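Uncharacterized protein (Bacteroides caccae, PDB 4R4K) is of unknown function but has a cystatin-like fold of the NTF2 clan, with pockets that hold polyethylene glycol in the crystal. Local coordinates at residues G77-K82 with A95-S100; K57-D62 with T123-Y128; I102-E107 with V119-G124. One frame throughout, in Å; residues are numbered along the deposited sequence.

Contact 1 (G77-K82 with A95-S100). With PEU (2,5,8,11,14,17,20,23,26,29,32,35,38,41,44,47,50,53,56,59,62,65,68,71,74,77,80-heptacosaoxadooctacontan-82-ol), chain I.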
# COMPACT_ATOMS: atom_id res chain seq x y z
N GLY A 77 6.27 16.44 -14.17
CA GLY A 77 6.41 15.07 -13.68
C GLY A 77 5.66 14.06 -14.52
O GLY A 77 4.66 14.40 -15.15
N ILE A 78 6.16 12.83 -14.55
CA ILE A 78 5.42 11.69 -15.09
C ILE A 78 5.28 10.68 -13.98
O ILE A 78 6.28 10.15 -13.48
CB ILE A 78 6.13 11.07 -16.30
CG1 ILE A 78 6.30 12.11 -17.41
CG2 ILE A 78 5.36 9.86 -16.81
CD1 ILE A 78 7.06 11.63 -18.62
N TYR A 79 4.05 10.42 -13.57
CA TYR A 79 3.76 9.50 -12.48
C TYR A 79 3.25 8.18 -13.10
O TYR A 79 2.40 8.18 -14.00
CB TYR A 79 2.73 10.11 -11.56
CG TYR A 79 2.60 9.39 -10.23
CD1 TYR A 79 3.47 9.68 -9.18
CD2 TYR A 79 1.64 8.40 -10.02
CE1 TYR A 79 3.40 9.01 -7.96
CE2 TYR A 79 1.55 7.75 -8.79
CZ TYR A 79 2.43 8.06 -7.77
OH TYR A 79 2.35 7.43 -6.54
N VAL A 80 3.84 7.05 -12.71
CA VAL A 80 3.54 5.78 -13.33
C VAL A 80 3.15 4.79 -12.25
O VAL A 80 3.84 4.70 -11.24
CB VAL A 80 4.78 5.23 -14.10
CG1 VAL A 80 4.53 3.84 -14.67
CG2 VAL A 80 5.21 6.19 -15.20
N SER A 81 2.06 4.08 -12.49
CA SER A 81 1.60 3.01 -11.61
C SER A 81 1.38 1.78 -12.46
O SER A 81 0.83 1.84 -13.58
CB SER A 81 0.32 3.40 -10.87
OG SER A 81 -0.69 3.79 -11.82
N LYS A 82 1.87 0.65 -11.97
CA LYS A 82 1.84 -0.58 -12.75
C LYS A 82 2.04 -1.79 -11.87
O LYS A 82 2.65 -1.70 -10.80
CB LYS A 82 2.90 -0.55 -13.85
CG LYS A 82 4.31 -0.50 -13.34
CD LYS A 82 5.26 -0.20 -14.49
CE LYS A 82 6.66 0.11 -13.98
NZ LYS A 82 7.67 -0.01 -15.06
N ALA A 95 4.02 2.30 -7.67
CA ALA A 95 3.69 3.61 -8.19
C ALA A 95 4.71 4.64 -7.74
O ALA A 95 5.29 4.54 -6.64
CB ALA A 95 2.30 4.02 -7.77
N GLY A 96 4.97 5.62 -8.61
CA GLY A 96 5.89 6.69 -8.29
C GLY A 96 6.19 7.55 -9.51
O GLY A 96 5.79 7.20 -10.64
N TYR A 97 6.91 8.64 -9.27
CA TYR A 97 7.37 9.50 -10.37
C TYR A 97 8.52 8.83 -11.12
O TYR A 97 9.41 8.23 -10.51
CB TYR A 97 7.83 10.86 -9.84
CG TYR A 97 6.69 11.77 -9.52
CD1 TYR A 97 5.96 12.37 -10.53
CD2 TYR A 97 6.28 11.97 -8.20
CE1 TYR A 97 4.87 13.18 -10.25
CE2 TYR A 97 5.19 12.77 -7.91
CZ TYR A 97 4.50 13.38 -8.94
OH TYR A 97 3.39 14.15 -8.67
N GLU A 98 8.49 8.90 -12.45
CA GLU A 98 9.61 8.43 -13.26
C GLU A 98 10.85 9.19 -12.82
O GLU A 98 10.82 10.41 -12.67
CB GLU A 98 9.45 8.74 -14.75
CG GLU A 98 8.67 7.77 -15.60
CD GLU A 98 8.75 8.16 -17.08
OE1 GLU A 98 9.39 9.17 -17.42
OE2 GLU A 98 8.18 7.46 -17.92
N GLU A 99 11.93 8.45 -12.61
CA GLU A 99 13.25 8.99 -12.25
C GLU A 99 13.38 9.31 -10.74
O GLU A 99 14.44 9.78 -10.31
CB GLU A 99 13.72 10.20 -13.13
CG GLU A 99 13.47 10.14 -14.68
CD GLU A 99 14.35 11.12 -15.48
OE1 GLU A 99 14.97 12.02 -14.86
OE2 GLU A 99 14.43 10.99 -16.74
N SER A 100 12.34 9.01 -9.96
CA SER A 100 12.37 9.12 -8.50
C SER A 100 12.22 7.72 -7.93
O SER A 100 11.81 6.80 -8.64
CB SER A 100 11.26 10.05 -7.94
OG SER A 100 11.47 11.41 -8.30
OCY PEU I . 0.89 11.71 -6.02
CCZ PEU I . 1.07 12.42 -7.25
CDA PEU I . 0.14 11.89 -8.35
ODB PEU I . -0.94 11.18 -7.75
CDC PEU I . -1.79 10.50 -8.67
CDD PEU I . -2.07 9.09 -8.13
ODE PEU I . -3.47 8.90 -7.93
O HOH W 1 8.84 12.47 -13.46

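Contact 2 (K57-D62 with T123-Y128). With PEU (2,5,8,11,14,17,20,23,26,29,32,35,38,41,44,47,50,53,56,59,62,65,68,71,74,77,80-heptacosaoxadooctacontan-82-ol), chain H; PEU (2,5,8,11,14,17,20,23,26,29,32,35,38,41,44,47,50,53,56,59,62,65,68,71,74,77,80-heptacosaoxadooctacontan-82-ol), chain J.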
# COMPACT_ATOMS: atom_id res chain seq x y z
N LYS A 57 -1.64 1.63 11.54
CA LYS A 57 -0.83 2.45 10.64
C LYS A 57 -1.25 2.37 9.17
O LYS A 57 -0.79 3.15 8.36
CB LYS A 57 0.65 2.04 10.75
CG LYS A 57 1.22 2.26 12.15
CD LYS A 57 2.72 2.01 12.19
CE LYS A 57 3.28 2.11 13.60
NZ LYS A 57 2.94 0.91 14.43
N TRP A 58 -2.12 1.42 8.84
CA TRP A 58 -2.48 1.17 7.44
C TRP A 58 -3.27 2.30 6.77
O TRP A 58 -4.35 2.63 7.22
CB TRP A 58 -3.32 -0.11 7.34
CG TRP A 58 -3.75 -0.43 5.94
CD1 TRP A 58 -5.01 -0.31 5.41
CD2 TRP A 58 -2.90 -0.90 4.89
NE1 TRP A 58 -4.99 -0.67 4.07
CE2 TRP A 58 -3.71 -1.03 3.73
CE3 TRP A 58 -1.53 -1.18 4.81
CZ2 TRP A 58 -3.19 -1.46 2.52
CZ3 TRP A 58 -1.03 -1.62 3.60
CH2 TRP A 58 -1.86 -1.76 2.47
N PRO A 59 -2.73 2.86 5.67
CA PRO A 59 -3.55 3.76 4.84
C PRO A 59 -4.43 2.98 3.87
O PRO A 59 -3.92 2.27 3.01
CB PRO A 59 -2.50 4.58 4.06
CG PRO A 59 -1.16 4.19 4.63
CD PRO A 59 -1.36 2.82 5.18
N LEU A 60 -5.74 3.19 3.96
CA LEU A 60 -6.67 2.53 3.07
C LEU A 60 -6.45 2.95 1.62
O LEU A 60 -6.31 4.14 1.32
CB LEU A 60 -8.11 2.81 3.53
CG LEU A 60 -8.49 2.17 4.88
CD1 LEU A 60 -9.72 2.84 5.47
CD2 LEU A 60 -8.74 0.67 4.74
N LEU A 61 -6.45 1.94 0.74
CA LEU A 61 -6.18 2.10 -0.69
C LEU A 61 -7.47 2.10 -1.50
O LEU A 61 -8.31 1.22 -1.33
CB LEU A 61 -5.30 0.97 -1.18
CG LEU A 61 -3.91 0.97 -0.56
CD1 LEU A 61 -3.19 -0.29 -0.98
CD2 LEU A 61 -3.12 2.22 -0.93
N ASP A 62 -7.64 3.12 -2.34
CA ASP A 62 -8.85 3.23 -3.15
C ASP A 62 -8.65 2.79 -4.59
O ASP A 62 -7.53 2.48 -4.99
CB ASP A 62 -9.45 4.63 -3.04
CG ASP A 62 -8.64 5.71 -3.71
OD1 ASP A 62 -7.74 5.43 -4.54
OD2 ASP A 62 -8.93 6.90 -3.43
N THR A 123 4.92 2.35 1.76
CA THR A 123 4.24 3.59 1.42
C THR A 123 5.04 4.82 1.80
O THR A 123 5.62 4.89 2.88
CB THR A 123 2.83 3.65 2.03
OG1 THR A 123 2.26 4.95 1.79
CG2 THR A 123 2.84 3.40 3.52
N GLY A 124 5.06 5.79 0.89
CA GLY A 124 5.72 7.06 1.15
C GLY A 124 5.16 7.82 2.34
O GLY A 124 5.77 8.77 2.78
N TRP A 125 3.97 7.46 2.84
CA TRP A 125 3.47 8.05 4.10
C TRP A 125 4.50 7.87 5.23
O TRP A 125 4.62 8.73 6.09
CB TRP A 125 2.16 7.40 4.53
CG TRP A 125 0.91 7.97 3.96
CD1 TRP A 125 0.11 7.39 3.03
CD2 TRP A 125 0.26 9.19 4.36
NE1 TRP A 125 -0.97 8.20 2.80
CE2 TRP A 125 -0.90 9.30 3.60
CE3 TRP A 125 0.56 10.20 5.28
CZ2 TRP A 125 -1.77 10.40 3.73
CZ3 TRP A 125 -0.29 11.30 5.40
CH2 TRP A 125 -1.44 11.38 4.63
N TYR A 126 5.18 6.73 5.21
CA TYR A 126 6.19 6.39 6.16
C TYR A 126 7.56 6.22 5.49
O TYR A 126 8.32 5.29 5.79
CB TYR A 126 5.80 5.14 6.91
CG TYR A 126 4.41 5.18 7.51
CD1 TYR A 126 4.07 6.12 8.44
CD2 TYR A 126 3.45 4.26 7.13
CE1 TYR A 126 2.80 6.15 8.97
CE2 TYR A 126 2.17 4.28 7.65
CZ TYR A 126 1.84 5.23 8.56
OH TYR A 126 0.59 5.24 9.11
N GLY A 127 7.92 7.16 4.63
CA GLY A 127 9.19 7.13 3.92
C GLY A 127 10.39 7.24 4.82
O GLY A 127 10.32 7.65 6.00
N TYR A 128 11.54 6.88 4.26
CA TYR A 128 12.76 6.94 5.03
C TYR A 128 13.06 8.41 5.32
O TYR A 128 13.78 8.69 6.24
CB TYR A 128 13.93 6.32 4.28
CG TYR A 128 15.12 6.11 5.19
CD1 TYR A 128 15.18 5.01 6.03
CD2 TYR A 128 16.16 7.02 5.21
CE1 TYR A 128 16.26 4.80 6.87
CE2 TYR A 128 17.24 6.83 6.05
CZ TYR A 128 17.29 5.72 6.87
OH TYR A 128 18.36 5.52 7.70
OCP PEU H . 2.35 12.94 1.53
CCQ PEU H . 1.74 11.87 2.25
CCR PEU H . 2.04 10.55 1.54
OCS PEU H . 1.57 10.60 0.19
CCT PEU H . 2.58 10.29 -0.78
CCU PEU H . 2.88 8.79 -0.81
OCV PEU H . 1.64 8.10 -0.99
CCW PEU H . 1.80 6.73 -1.35
CCX PEU H . 0.52 5.99 -0.97
OCY PEU H . -0.63 6.57 -1.59
CCZ PEU H . -1.87 5.88 -1.32
CDA PEU H . -2.35 6.08 0.12
ODB PEU H . -3.72 6.48 0.17
CDC PEU H . -3.99 7.61 1.00
CDD PEU H . -3.49 8.87 0.31
ODE PEU H . -4.12 10.04 0.84
OCV PEU J . -12.13 14.36 -0.85
CCW PEU J . -11.46 13.30 -0.18
CCX PEU J . -11.85 11.96 -0.76
OCY PEU J . -10.81 11.04 -0.43
CCZ PEU J . -11.12 10.09 0.58
CDA PEU J . -10.71 8.73 0.04
ODB PEU J . -11.68 8.32 -0.92
CDC PEU J . -11.21 7.41 -1.92
CDD PEU J . -11.85 7.71 -3.28
ODE PEU J . -12.54 6.56 -3.79

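Contact 3 (I102-E107 with V119-G124). With PEU (2,5,8,11,14,17,20,23,26,29,32,35,38,41,44,47,50,53,56,59,62,65,68,71,74,77,80-heptacosaoxadooctacontan-82-ol), chain H; ACT (acetate ion), chain G.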
# COMPACT_ATOMS: atom_id res chain seq x y z
N ILE A 102 10.19 4.94 -5.90
CA ILE A 102 8.74 4.67 -5.85
C ILE A 102 8.19 5.19 -4.55
O ILE A 102 8.92 5.30 -3.55
CB ILE A 102 8.42 3.17 -5.96
CG1 ILE A 102 9.01 2.41 -4.77
CG2 ILE A 102 8.88 2.63 -7.30
CD1 ILE A 102 8.42 1.04 -4.58
N ASP A 103 6.92 5.58 -4.55
CA ASP A 103 6.24 5.97 -3.31
C ASP A 103 5.17 4.99 -2.83
O ASP A 103 4.58 5.20 -1.79
CB ASP A 103 5.71 7.40 -3.39
CG ASP A 103 4.74 7.61 -4.50
OD1 ASP A 103 4.05 6.66 -4.94
OD2 ASP A 103 4.70 8.78 -4.93
N LEU A 104 4.92 3.92 -3.57
CA LEU A 104 4.00 2.86 -3.14
C LEU A 104 4.42 1.53 -3.76
O LEU A 104 4.67 1.47 -4.96
CB LEU A 104 2.53 3.17 -3.53
CG LEU A 104 1.44 2.14 -3.17
CD1 LEU A 104 1.24 2.02 -1.68
CD2 LEU A 104 0.09 2.45 -3.82
N ARG A 105 4.48 0.48 -2.95
CA ARG A 105 4.62 -0.87 -3.43
C ARG A 105 3.70 -1.72 -2.57
O ARG A 105 3.77 -1.65 -1.34
CB ARG A 105 6.07 -1.37 -3.32
CG ARG A 105 6.40 -2.78 -3.78
CD ARG A 105 7.75 -3.21 -3.27
NE ARG A 105 8.12 -4.51 -3.84
CZ ARG A 105 7.80 -5.68 -3.31
NH1 ARG A 105 7.07 -5.76 -2.21
NH2 ARG A 105 8.22 -6.80 -3.91
N VAL A 106 2.79 -2.45 -3.22
CA VAL A 106 1.87 -3.34 -2.53
C VAL A 106 2.03 -4.74 -3.10
O VAL A 106 2.03 -4.95 -4.32
CB VAL A 106 0.41 -2.91 -2.72
CG1 VAL A 106 -0.49 -3.72 -1.78
CG2 VAL A 106 0.25 -1.42 -2.49
N GLU A 107 2.23 -5.70 -2.19
CA GLU A 107 2.44 -7.09 -2.56
C GLU A 107 1.22 -7.90 -2.16
O GLU A 107 0.81 -7.89 -0.98
CB GLU A 107 3.68 -7.65 -1.86
CG GLU A 107 3.99 -9.09 -2.25
CD GLU A 107 5.29 -9.60 -1.67
OE1 GLU A 107 5.73 -9.06 -0.64
OE2 GLU A 107 5.85 -10.55 -2.23
N VAL A 119 0.24 -8.81 1.72
CA VAL A 119 1.24 -9.31 2.66
C VAL A 119 2.39 -8.36 2.94
O VAL A 119 3.12 -8.54 3.92
CB VAL A 119 1.81 -10.68 2.23
CG1 VAL A 119 0.69 -11.72 2.17
CG2 VAL A 119 2.55 -10.59 0.91
N ASP A 120 2.57 -7.34 2.10
CA ASP A 120 3.59 -6.34 2.36
C ASP A 120 3.24 -5.06 1.65
O ASP A 120 2.49 -5.06 0.65
CB ASP A 120 4.97 -6.83 1.94
CG ASP A 120 6.10 -6.18 2.74
OD1 ASP A 120 5.85 -5.38 3.68
OD2 ASP A 120 7.27 -6.46 2.41
N CYS A 121 3.77 -3.97 2.17
CA CYS A 121 3.54 -2.68 1.58
C CYS A 121 4.66 -1.72 2.00
O CYS A 121 5.11 -1.74 3.14
CB CYS A 121 2.20 -2.13 2.02
SG CYS A 121 1.83 -0.44 1.46
N TYR A 122 5.13 -0.97 1.02
CA TYR A 122 5.93 0.21 1.25
C TYR A 122 5.04 1.38 0.87
O TYR A 122 4.45 1.38 -0.21
CB TYR A 122 7.20 0.24 0.38
CG TYR A 122 7.86 1.59 0.47
CD1 TYR A 122 8.62 1.94 1.60
CD2 TYR A 122 7.67 2.55 -0.52
CE1 TYR A 122 9.20 3.20 1.72
CE2 TYR A 122 8.24 3.81 -0.43
CZ TYR A 122 8.99 4.14 0.70
OH TYR A 122 9.56 5.37 0.83
N THR A 123 4.92 2.35 1.76
CA THR A 123 4.24 3.59 1.42
C THR A 123 5.04 4.82 1.80
O THR A 123 5.62 4.89 2.88
CB THR A 123 2.83 3.65 2.03
OG1 THR A 123 2.26 4.95 1.79
CG2 THR A 123 2.84 3.40 3.52
N GLY A 124 5.06 5.79 0.89
CA GLY A 124 5.72 7.06 1.15
C GLY A 124 5.16 7.82 2.34
O GLY A 124 5.77 8.77 2.78
OCP PEU H . 2.35 12.94 1.53
CCQ PEU H . 1.74 11.87 2.25
CCR PEU H . 2.04 10.55 1.54
OCS PEU H . 1.57 10.60 0.19
CCT PEU H . 2.58 10.29 -0.78
CCU PEU H . 2.88 8.79 -0.81
OCV PEU H . 1.64 8.10 -0.99
CCW PEU H . 1.80 6.73 -1.35
CCX PEU H . 0.52 5.99 -0.97
OCY PEU H . -0.63 6.57 -1.59
CCZ PEU H . -1.87 5.88 -1.32
CDA PEU H . -2.35 6.08 0.12
ODB PEU H . -3.72 6.48 0.17
CDC PEU H . -3.99 7.61 1.00
CDD PEU H . -3.49 8.87 0.31
ODE PEU H . -4.12 10.04 0.84
C ACT G . 11.12 -5.24 -5.92
O ACT G . 12.13 -5.71 -5.36
OXT ACT G . 10.15 -5.96 -6.23
CH3 ACT G . 11.07 -3.77 -6.20
O HOH W 2 8.84 7.13 -1.13
O HOH W 3 8.02 -8.24 0.75

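Contact 1 (G77-K82 with A95-S100)
Tyr79 drives the edge of its ring into the face of Tyr97, and this T-shaped stack is the tight part of the contact. Tyr79 CD1 stands 3.6 Å above the plane of the Tyr97 ring, over its centre, and the two planes meet at 79°. With CG anti to the backbone N (chi1 -166°), the Tyr79 ring lies back across the neighbouring strand: CE1 comes within 3.4 Å of Gly96 CA, and OH packs on the methyl of Ala95. One face of Tyr79 is thus laid against the Gly96 backbone, while the opposite face carries CDA of a polyethylene glycol chain, which also runs past the hydroxyl of Tyr97. Ser81 CB and Ala95 CB, 3.7 Å apart, continue the packing on this side of the sheet.

The other side is looser. There the carboxylate of Glu98 passes obliquely over Ile78, with OE1 3.6 Å from Ile78 CD1, and Glu98 CG touches Val80 CG2; OE2 is taken by a salt bridge to Arg70. At the open end a water accepts from Ile78 N and donates to Glu98 O. The hydrogen bond from Glu98 N to Ile78 O, 2.7 Å long and nearly straight, lies just beyond the hydrogen-bonded pair of Val80 and Gly96, where the chain enters a type II turn from Tyr97 to Ser100.

The two segments are the open end of the hairpin formed by strands 78-87 and 90-97. Strand 69-72 flanks it beside 78-82, and strand 104-110 follows beyond Ala95, where Asp103 takes the hydroxyl of Tyr79.

Contact 2 (K57-D62 with T123-Y128)
Tyr126 reaches across to the carbonyl oxygen of Lys57 and, near it, Pro59 fits against Trp125. At CB the Tyr126 side chain turns to set CG anti to the carbonyl carbon (chi1 -51°), which aims the ring at the 57-62 loop. One face of its ring lies over Trp125 CB, 4.2 Å from the plane. Further out, CE2 comes 3.2 Å from Lys57 O and loosely approaches Pro59 CG, and CZ stands 4.0 Å from Lys57 CB. At the tip OH donates to Lys57 O over 2.6 Å, in the carbonyl plane and on a lone pair, the oxygen lying in the plane of the phenol ring.

Pro59 CG meets Trp125 CD1 at 3.8 Å, the two side chains sliding past each other in opposite directions. The indole in turn offers a face to CCR of a polyethylene glycol chain. An ST turn, in which Thr123 OG1 accepts from Trp125 N at 3.2 Å, shapes the backbone leading into Trp125.

Val142 of helix 135-152 touches the side chains of both Trp125 and Tyr126. Buried Trp125 NE1 finds no partner in the model. The one direct hydrogen bond between the loops probably fixes the phenol's position, while the rest of the hold is apolar packing.

Contact 3 (I102-E107 with V119-G124)
Two acids of the same charge, Glu107 and Asp120, stand side by side across the strands in the conformer modelled here, their OE1 and OD2 atoms 4.3 Å apart. A bridging water probably eases the repulsion, donating to both Glu107 OE1 and Asp120 OD2. Each acid also has an outside partner, Glu107 OE2 in His90 and Asp120 OD2 in Thr36. The carboxylate planes are 30° apart, and Glu107 OE1 lies 3.5 Å from Asp120 CB. Glu107 also rests its CG on Val119 CG2.

Arg105, on the same face, extends its chain from CG to NE, with CG anti to the backbone N (chi1 180°). This sends the guanidinium out along the sheet, where NH2 donates to OXT of an acetate, probably from the crystallisation liquor, at 3.1 Å and NE does so weakly. Glu107 OE1 lies at the edge of the guanidinium, a long ion pair of 3.9 Å from NH1. A methionine here would probably leave the acetate without its donors and take away one of the positive charges near the two carboxylates.

Tyr122, also on this face, lays CE2 3.5 Å from Ile102 O, and a water links that carbonyl to the Tyr122 hydroxyl. On the other face Leu104 CD1 meets Cys121 SG at 4.0 Å. Asp103 O comes 3.2 Å from CCW of a polyethylene glycol chain, so this end of the hairpin forms part of the pocket wall.

Antiparallel backbone bonds run from Gly124 N to Asp103 O down to Val119 N to Glu107 O, with a classic beta bulge where Val119 and Asp120 both oppose Glu107. These strands, 104-110 and 116-123, form a hairpin at one border of the five-stranded sheet, and strand 90-97 adjoins 104-110.

Overall arrangement
Contacts 1 and 3 belong to one antiparallel sheet and meet where strands 90-97 and 104-110 run side by side, their centres 14 Å apart: Ala95 O lies 2.8 Å from Asp103 N. Contacts 2 and 3 are closer, with centres 7 Å apart, and share Thr123 and Gly124, where the edge strand runs into the loop that meets 57-62. Trp58 CZ3 and Cys121 CB, 3.6 Å apart, also join them. One polyethylene glycol chain touches both, while contact 1 borders another; contacts 1 and 2 do not touch, their nearest atoms being about 8 Å apart.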